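Local coordinates for protein putative peptidase (Chlamydophila abortus, PDB 3CE2) that is a putative zinc metallopeptidase of the M3B (oligopeptidase F) family that probably cleaves a variety of small bioactive peptides, at residues Thr282-Ile287 with Arg471-Ala476; Tyr480-Ala485 with Glu495-Thr500. One frame throughout, in Å; residues are numbered along the deposited sequence.

Contact 1 (Thr282-Ile287 with Arg471-Ala476)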
loop_
_atom_site.group_PDB
_atom_site.type_symbol
_atom_site.label_atom_id
_atom_site.label_comp_id
_atom_site.label_asym_id
_atom_site.label_seq_id
_atom_site.Cartn_x
_atom_site.Cartn_y
_atom_site.Cartn_z
ATOM N N THR A 282 9.232 -16.972 -1.609
ATOM C CA THR A 282 9.316 -18.132 -2.444
ATOM C C THR A 282 8.130 -19.106 -2.354
ATOM O O THR A 282 7.659 -19.584 -3.371
ATOM C CB THR A 282 10.663 -18.735 -2.193
ATOM O OG1 THR A 282 11.522 -18.212 -3.206
ATOM C CG2 THR A 282 10.655 -20.257 -2.205
ATOM N N ASN A 283 7.600 -19.360 -1.163
ATOM C CA ASN A 283 6.500 -20.309 -1.056
ATOM C C ASN A 283 5.192 -19.687 -1.458
ATOM O O ASN A 283 4.267 -20.372 -1.906
ATOM C CB ASN A 283 6.400 -20.897 0.354
ATOM C CG ASN A 283 7.593 -21.761 0.699
ATOM O OD1 ASN A 283 8.170 -22.425 -0.177
ATOM N ND2 ASN A 283 7.998 -21.733 1.967
ATOM N N LEU A 284 5.107 -18.377 -1.298
ATOM C CA LEU A 284 3.924 -17.682 -1.736
ATOM C C LEU A 284 3.775 -17.948 -3.226
ATOM O O LEU A 284 2.712 -18.360 -3.695
ATOM C CB LEU A 284 4.056 -16.197 -1.455
ATOM C CG LEU A 284 2.931 -15.379 -2.077
ATOM C CD1 LEU A 284 1.636 -15.550 -1.279
ATOM C CD2 LEU A 284 3.380 -13.907 -2.188
ATOM N N ILE A 285 4.856 -17.757 -3.971
ATOM C CA ILE A 285 4.809 -17.999 -5.413
ATOM C C ILE A 285 4.419 -19.449 -5.752
ATOM O O ILE A 285 3.568 -19.691 -6.626
ATOM C CB ILE A 285 6.157 -17.670 -6.084
ATOM C CG1 ILE A 285 6.422 -16.164 -6.039
ATOM C CG2 ILE A 285 6.155 -18.159 -7.521
ATOM C CD1 ILE A 285 7.877 -15.803 -6.257
ATOM N N ASP A 286 5.034 -20.411 -5.056
ATOM C CA ASP A 286 4.787 -21.814 -5.346
ATOM C C ASP A 286 3.338 -22.160 -5.029
ATOM O O ASP A 286 2.618 -22.715 -5.875
ATOM C CB ASP A 286 5.783 -22.727 -4.623
ATOM C CG ASP A 286 7.269 -22.377 -4.956
ATOM O OD1 ASP A 286 7.531 -21.745 -6.007
ATOM O OD2 ASP A 286 8.194 -22.722 -4.168
ATOM N N ILE A 287 2.877 -21.804 -3.839
ATOM C CA ILE A 287 1.513 -22.178 -3.463
ATOM C C ILE A 287 0.493 -21.536 -4.393
ATOM O O ILE A 287 -0.474 -22.173 -4.801
ATOM C CB ILE A 287 1.184 -21.878 -1.979
ATOM C CG1 ILE A 287 1.375 -23.130 -1.125
ATOM C CG2 ILE A 287 -0.256 -21.556 -1.836
ATOM C CD1 ILE A 287 2.845 -23.536 -0.889
ATOM N N ARG A 471 -2.643 -11.770 -9.751
ATOM C CA ARG A 471 -1.912 -10.953 -10.694
ATOM C C ARG A 471 -0.654 -10.389 -10.063
ATOM O O ARG A 471 0.371 -10.328 -10.719
ATOM C CB ARG A 471 -2.771 -9.846 -11.302
ATOM C CG ARG A 471 -2.019 -9.121 -12.398
ATOM C CD ARG A 471 -2.872 -8.790 -13.603
ATOM N NE ARG A 471 -3.433 -7.430 -13.593
ATOM C CZ ARG A 471 -2.893 -6.375 -14.213
ATOM N NH1 ARG A 471 -3.501 -5.189 -14.157
ATOM N NH2 ARG A 471 -1.750 -6.503 -14.884
ATOM N N GLN A 472 -0.706 -10.000 -8.791
ATOM C CA GLN A 472 0.513 -9.485 -8.128
ATOM C C GLN A 472 1.565 -10.565 -7.926
ATOM O O GLN A 472 2.767 -10.301 -7.984
ATOM C CB GLN A 472 0.177 -8.833 -6.800
ATOM C CG GLN A 472 -0.933 -7.797 -6.933
ATOM C CD GLN A 472 -0.572 -6.713 -7.932
ATOM O OE1 GLN A 472 0.521 -6.169 -7.891
ATOM N NE2 GLN A 472 -1.486 -6.399 -8.830
ATOM N N VAL A 473 1.122 -11.795 -7.706
ATOM C CA VAL A 473 2.069 -12.865 -7.452
ATOM C C VAL A 473 2.739 -13.250 -8.783
ATOM O O VAL A 473 3.940 -13.565 -8.854
ATOM C CB VAL A 473 1.365 -14.052 -6.780
ATOM C CG1 VAL A 473 2.273 -15.262 -6.743
ATOM C CG2 VAL A 473 0.918 -13.668 -5.376
ATOM N N LEU A 474 1.972 -13.176 -9.860
ATOM C CA LEU A 474 2.603 -13.286 -11.162
ATOM C C LEU A 474 3.742 -12.275 -11.261
ATOM O O LEU A 474 4.887 -12.684 -11.497
ATOM C CB LEU A 474 1.586 -13.096 -12.281
ATOM C CG LEU A 474 1.960 -13.561 -13.688
ATOM C CD1 LEU A 474 0.744 -13.450 -14.535
ATOM C CD2 LEU A 474 3.047 -12.718 -14.269
ATOM N N PHE A 475 3.452 -10.978 -11.046
ATOM C CA PHE A 475 4.497 -9.942 -11.111
ATOM C C PHE A 475 5.662 -10.398 -10.225
ATOM O O PHE A 475 6.844 -10.329 -10.632
ATOM C CB PHE A 475 4.038 -8.517 -10.706
ATOM C CG PHE A 475 2.900 -7.896 -11.578
ATOM C CD1 PHE A 475 2.605 -8.347 -12.871
ATOM C CD2 PHE A 475 2.165 -6.783 -11.101
ATOM C CE1 PHE A 475 1.586 -7.731 -13.655
ATOM C CE2 PHE A 475 1.164 -6.175 -11.873
ATOM C CZ PHE A 475 0.878 -6.659 -13.160
ATOM N N ALA A 476 5.339 -10.897 -9.034
ATOM C CA ALA A 476 6.388 -11.307 -8.073
ATOM C C ALA A 476 7.319 -12.389 -8.587
ATOM O O ALA A 476 8.532 -12.272 -8.411
ATOM C CB ALA A 476 5.805 -11.712 -6.757
#
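V473 meets both L284 and I285, and with A476 it makes up the whole of the touching surface on its side: a helix-helix packing inside the largely helical M3 peptidase fold. Segments 282-287 and 471-476, of helix 278-289 and the long helix 451-487, run 122° apart in their N-to-C directions, and their axes come within 9.8 Å. Early in 471-476, Q472 packs on Y538 of helix 536-553. V473 is the first to reach across, and its two methyl branches divide the work. CG1 lies anti to the backbone N (chi1 170°) and rests against the backbone of the facing helix, 4.0 Å from I285 CA, with I285 CG1 slightly farther off. CG2 takes the other neighbour, meeting L284 CD2 at 4.0 Å as the two branched side chains cross obliquely. L284 also touches I543 and I592, and V473 touches A539, so helices 536-553 and 590-607 close round the same apolar cluster. L474 turns from the contact toward helix 494-509, where it packs on Y501, F508 and Y509, and F475 shares Y501 with it. A turn on from V473, A476 directs its small side chain at helix 278-289, leaving its backbone within reach of the longer isoleucine. The carbonyl of A476 is also hydrogen-bonded by the hydroxyl of Y281, a polar tie just ahead of 282-287. Across from A476, the extended chain of I285 (chi2 161°) carries CD1 onto that peptide, 4.2 Å from A476 C.

Contact 2 (Tyr480-Ala485 with Glu495-Thr500); sequences YDIHHA and EYLSST. With ZN (zinc ion), chain B.
A485 CB sits beside the phenol end of Y496, 3.4 Å from its OH, while the ring carbon CZ is 3.9 Å from the same methyl. The tyrosine ring meets A485 obliquely; with CG anti to its backbone N (chi1 -176°), it reaches across toward helix 451-487. Deeper in, I482 CG2 touches L497 CD2 at 3.9 Å, the two side chains crossing at about a right angle. Farther along, the D481 side chain touches through CB, 4.1 Å from T500 CG2.

The other branch of T500 serves its own helix: OG1 donates to Y496 O at 3.0 Å from above the carbonyl plane. Y496 O also accepts from the backbone N of S499 and of T500, so three donors grip it, and T500 OG1 additionally lies over one face of the Y496 ring. Helix 240-260 covers the apolar pair, with I251 against I482 and both A244 and L247 against L497; F478 packs on L497 and T500.

H484 turns its ring away from helix 494-509 and binds a zinc ion through NE2 at 2.6 Å, a long bond for zinc and nitrogen, with H488 and a water as further ligands. The whole is a helical hairpin with a short connection, segments 480-485 and 495-500 running 143° apart; its zinc site, of H484 near the end of the first helix and H488 just beyond it, is separate from the HExxH site of H402, H406 and E430.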
loop_
_atom_site.group_PDB
_atom_site.type_symbol
_atom_site.label_atom_id
_atom_site.label_comp_id
_atom_site.label_asym_id
_atom_site.label_seq_id
_atom_site.Cartn_x
_atom_site.Cartn_y
_atom_site.Cartn_z
ATOM N N TYR A 480 11.171 -12.011 -9.585
ATOM C CA TYR A 480 12.114 -12.907 -8.983
ATOM C C TYR A 480 13.016 -13.538 -10.040
ATOM O O TYR A 480 14.240 -13.536 -9.892
ATOM C CB TYR A 480 11.357 -13.976 -8.232
ATOM C CG TYR A 480 12.249 -14.988 -7.597
ATOM C CD1 TYR A 480 12.819 -14.755 -6.344
ATOM C CD2 TYR A 480 12.527 -16.189 -8.244
ATOM C CE1 TYR A 480 13.645 -15.689 -5.752
ATOM C CE2 TYR A 480 13.349 -17.126 -7.669
ATOM C CZ TYR A 480 13.898 -16.876 -6.421
ATOM O OH TYR A 480 14.709 -17.822 -5.858
ATOM N N ASP A 481 12.418 -14.078 -11.106
ATOM C CA ASP A 481 13.203 -14.767 -12.153
ATOM C C ASP A 481 14.181 -13.851 -12.860
ATOM O O ASP A 481 15.224 -14.303 -13.312
ATOM C CB ASP A 481 12.313 -15.397 -13.222
ATOM C CG ASP A 481 11.446 -16.523 -12.686
ATOM O OD1 ASP A 481 11.688 -16.953 -11.538
ATOM O OD2 ASP A 481 10.513 -16.976 -13.409
ATOM N N ILE A 482 13.846 -12.572 -13.003
ATOM C CA ILE A 482 14.716 -11.703 -13.803
ATOM C C ILE A 482 15.893 -11.206 -13.003
ATOM O O ILE A 482 16.962 -10.976 -13.551
ATOM C CB ILE A 482 13.985 -10.515 -14.461
ATOM C CG1 ILE A 482 13.577 -9.463 -13.416
ATOM C CG2 ILE A 482 12.807 -10.987 -15.264
ATOM C CD1 ILE A 482 12.857 -8.282 -14.027
ATOM N N HIS A 483 15.694 -11.033 -11.703
ATOM C CA HIS A 483 16.802 -10.674 -10.835
ATOM C C HIS A 483 17.724 -11.871 -10.731
ATOM O O HIS A 483 18.939 -11.728 -10.794
ATOM C CB HIS A 483 16.299 -10.313 -9.463
ATOM C CG HIS A 483 15.813 -8.913 -9.356
ATOM N ND1 HIS A 483 14.492 -8.573 -9.543
ATOM C CD2 HIS A 483 16.473 -7.759 -9.083
ATOM C CE1 HIS A 483 14.360 -7.266 -9.381
ATOM N NE2 HIS A 483 15.547 -6.749 -9.103
ATOM N N HIS A 484 17.140 -13.055 -10.580
ATOM C CA HIS A 484 17.935 -14.262 -10.556
ATOM C C HIS A 484 18.806 -14.311 -11.803
ATOM O O HIS A 484 20.023 -14.222 -11.715
ATOM C CB HIS A 484 17.049 -15.499 -10.460
ATOM C CG HIS A 484 17.782 -16.721 -10.007
ATOM N ND1 HIS A 484 17.674 -17.938 -10.647
ATOM C CD2 HIS A 484 18.647 -16.910 -8.982
ATOM C CE1 HIS A 484 18.431 -18.826 -10.029
ATOM N NE2 HIS A 484 19.032 -18.229 -9.015
ATOM N N ALA A 485 18.177 -14.436 -12.961
ATOM C CA ALA A 485 18.886 -14.407 -14.231
ATOM C C ALA A 485 20.010 -13.350 -14.242
ATOM O O ALA A 485 21.177 -13.659 -14.519
ATOM C CB ALA A 485 17.909 -14.157 -15.355
ATOM N N GLU A 495 13.932 -10.643 -25.923
ATOM C CA GLU A 495 13.552 -12.012 -26.263
ATOM C C GLU A 495 13.386 -12.800 -24.967
ATOM O O GLU A 495 12.426 -13.552 -24.791
ATOM C CB GLU A 495 14.589 -12.690 -27.167
ATOM C CG GLU A 495 13.983 -13.816 -28.032
ATOM C CD GLU A 495 14.781 -15.138 -27.987
ATOM O OE1 GLU A 495 15.901 -15.194 -28.551
ATOM O OE2 GLU A 495 14.272 -16.133 -27.401
ATOM N N TYR A 496 14.317 -12.591 -24.050
ATOM C CA TYR A 496 14.304 -13.294 -22.802
ATOM C C TYR A 496 13.123 -12.850 -21.931
ATOM O O TYR A 496 12.316 -13.679 -21.495
ATOM C CB TYR A 496 15.623 -13.071 -22.077
ATOM C CG TYR A 496 15.709 -13.860 -20.809
ATOM C CD1 TYR A 496 16.064 -15.206 -20.828
ATOM C CD2 TYR A 496 15.405 -13.274 -19.588
ATOM C CE1 TYR A 496 16.127 -15.940 -19.670
ATOM C CE2 TYR A 496 15.466 -13.993 -18.424
ATOM C CZ TYR A 496 15.827 -15.324 -18.470
ATOM O OH TYR A 496 15.891 -16.033 -17.300
ATOM N N LEU A 497 13.018 -11.548 -21.682
ATOM C CA LEU A 497 11.923 -11.005 -20.875
ATOM C C LEU A 497 10.589 -11.521 -21.381
ATOM O O LEU A 497 9.731 -11.973 -20.620
ATOM C CB LEU A 497 11.941 -9.475 -20.911
ATOM C CG LEU A 497 13.162 -8.913 -20.181
ATOM C CD1 LEU A 497 13.409 -7.406 -20.416
ATOM C CD2 LEU A 497 12.989 -9.199 -18.721
ATOM N N SER A 498 10.419 -11.483 -22.685
ATOM C CA SER A 498 9.149 -11.866 -23.243
ATOM C C SER A 498 8.839 -13.346 -23.136
ATOM O O SER A 498 7.675 -13.708 -23.177
ATOM C CB SER A 498 9.034 -11.381 -24.677
ATOM O OG SER A 498 8.578 -10.049 -24.649
ATOM N N SER A 499 9.858 -14.192 -23.000
ATOM C CA SER A 499 9.638 -15.641 -22.851
ATOM C C SER A 499 9.295 -15.963 -21.430
ATOM O O SER A 499 8.349 -16.681 -21.153
ATOM C CB SER A 499 10.892 -16.434 -23.195
ATOM O OG SER A 499 11.109 -16.385 -24.581
ATOM N N THR A 500 10.115 -15.436 -20.535
ATOM C CA THR A 500 9.901 -15.535 -19.122
ATOM C C THR A 500 8.459 -15.148 -18.796
ATOM O O THR A 500 7.755 -15.857 -18.061
ATOM C CB THR A 500 10.850 -14.580 -18.418
ATOM O OG1 THR A 500 12.189 -14.951 -18.735
ATOM C CG2 THR A 500 10.679 -14.638 -16.935
HETATM ZN ZN ZN B . 20.800 -19.944 -9.782
HETATM O O HOH W 1 21.532 -18.436 -8.351
#

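Helix 451-487 runs through both contacts, offering V473 and A476 to contact 1 and, farther along, D481, I482 and A485 to contact 2. The centres lie 15 Å apart, and the two pack together where T282 OG1 comes within 4.2 Å of Y480 OH. Both are buried, but the centre of contact 1 lies about 17 Å from the centre of the chain and that of contact 2 about 25 Å. Contact 1 joins parts distant in sequence, mainly through buried aliphatic groups. Contact 2 closes a local hairpin. It too has a buried apolar pair, but partly exposed D481 and Y496 join it, and a zinc ion is bound beside it.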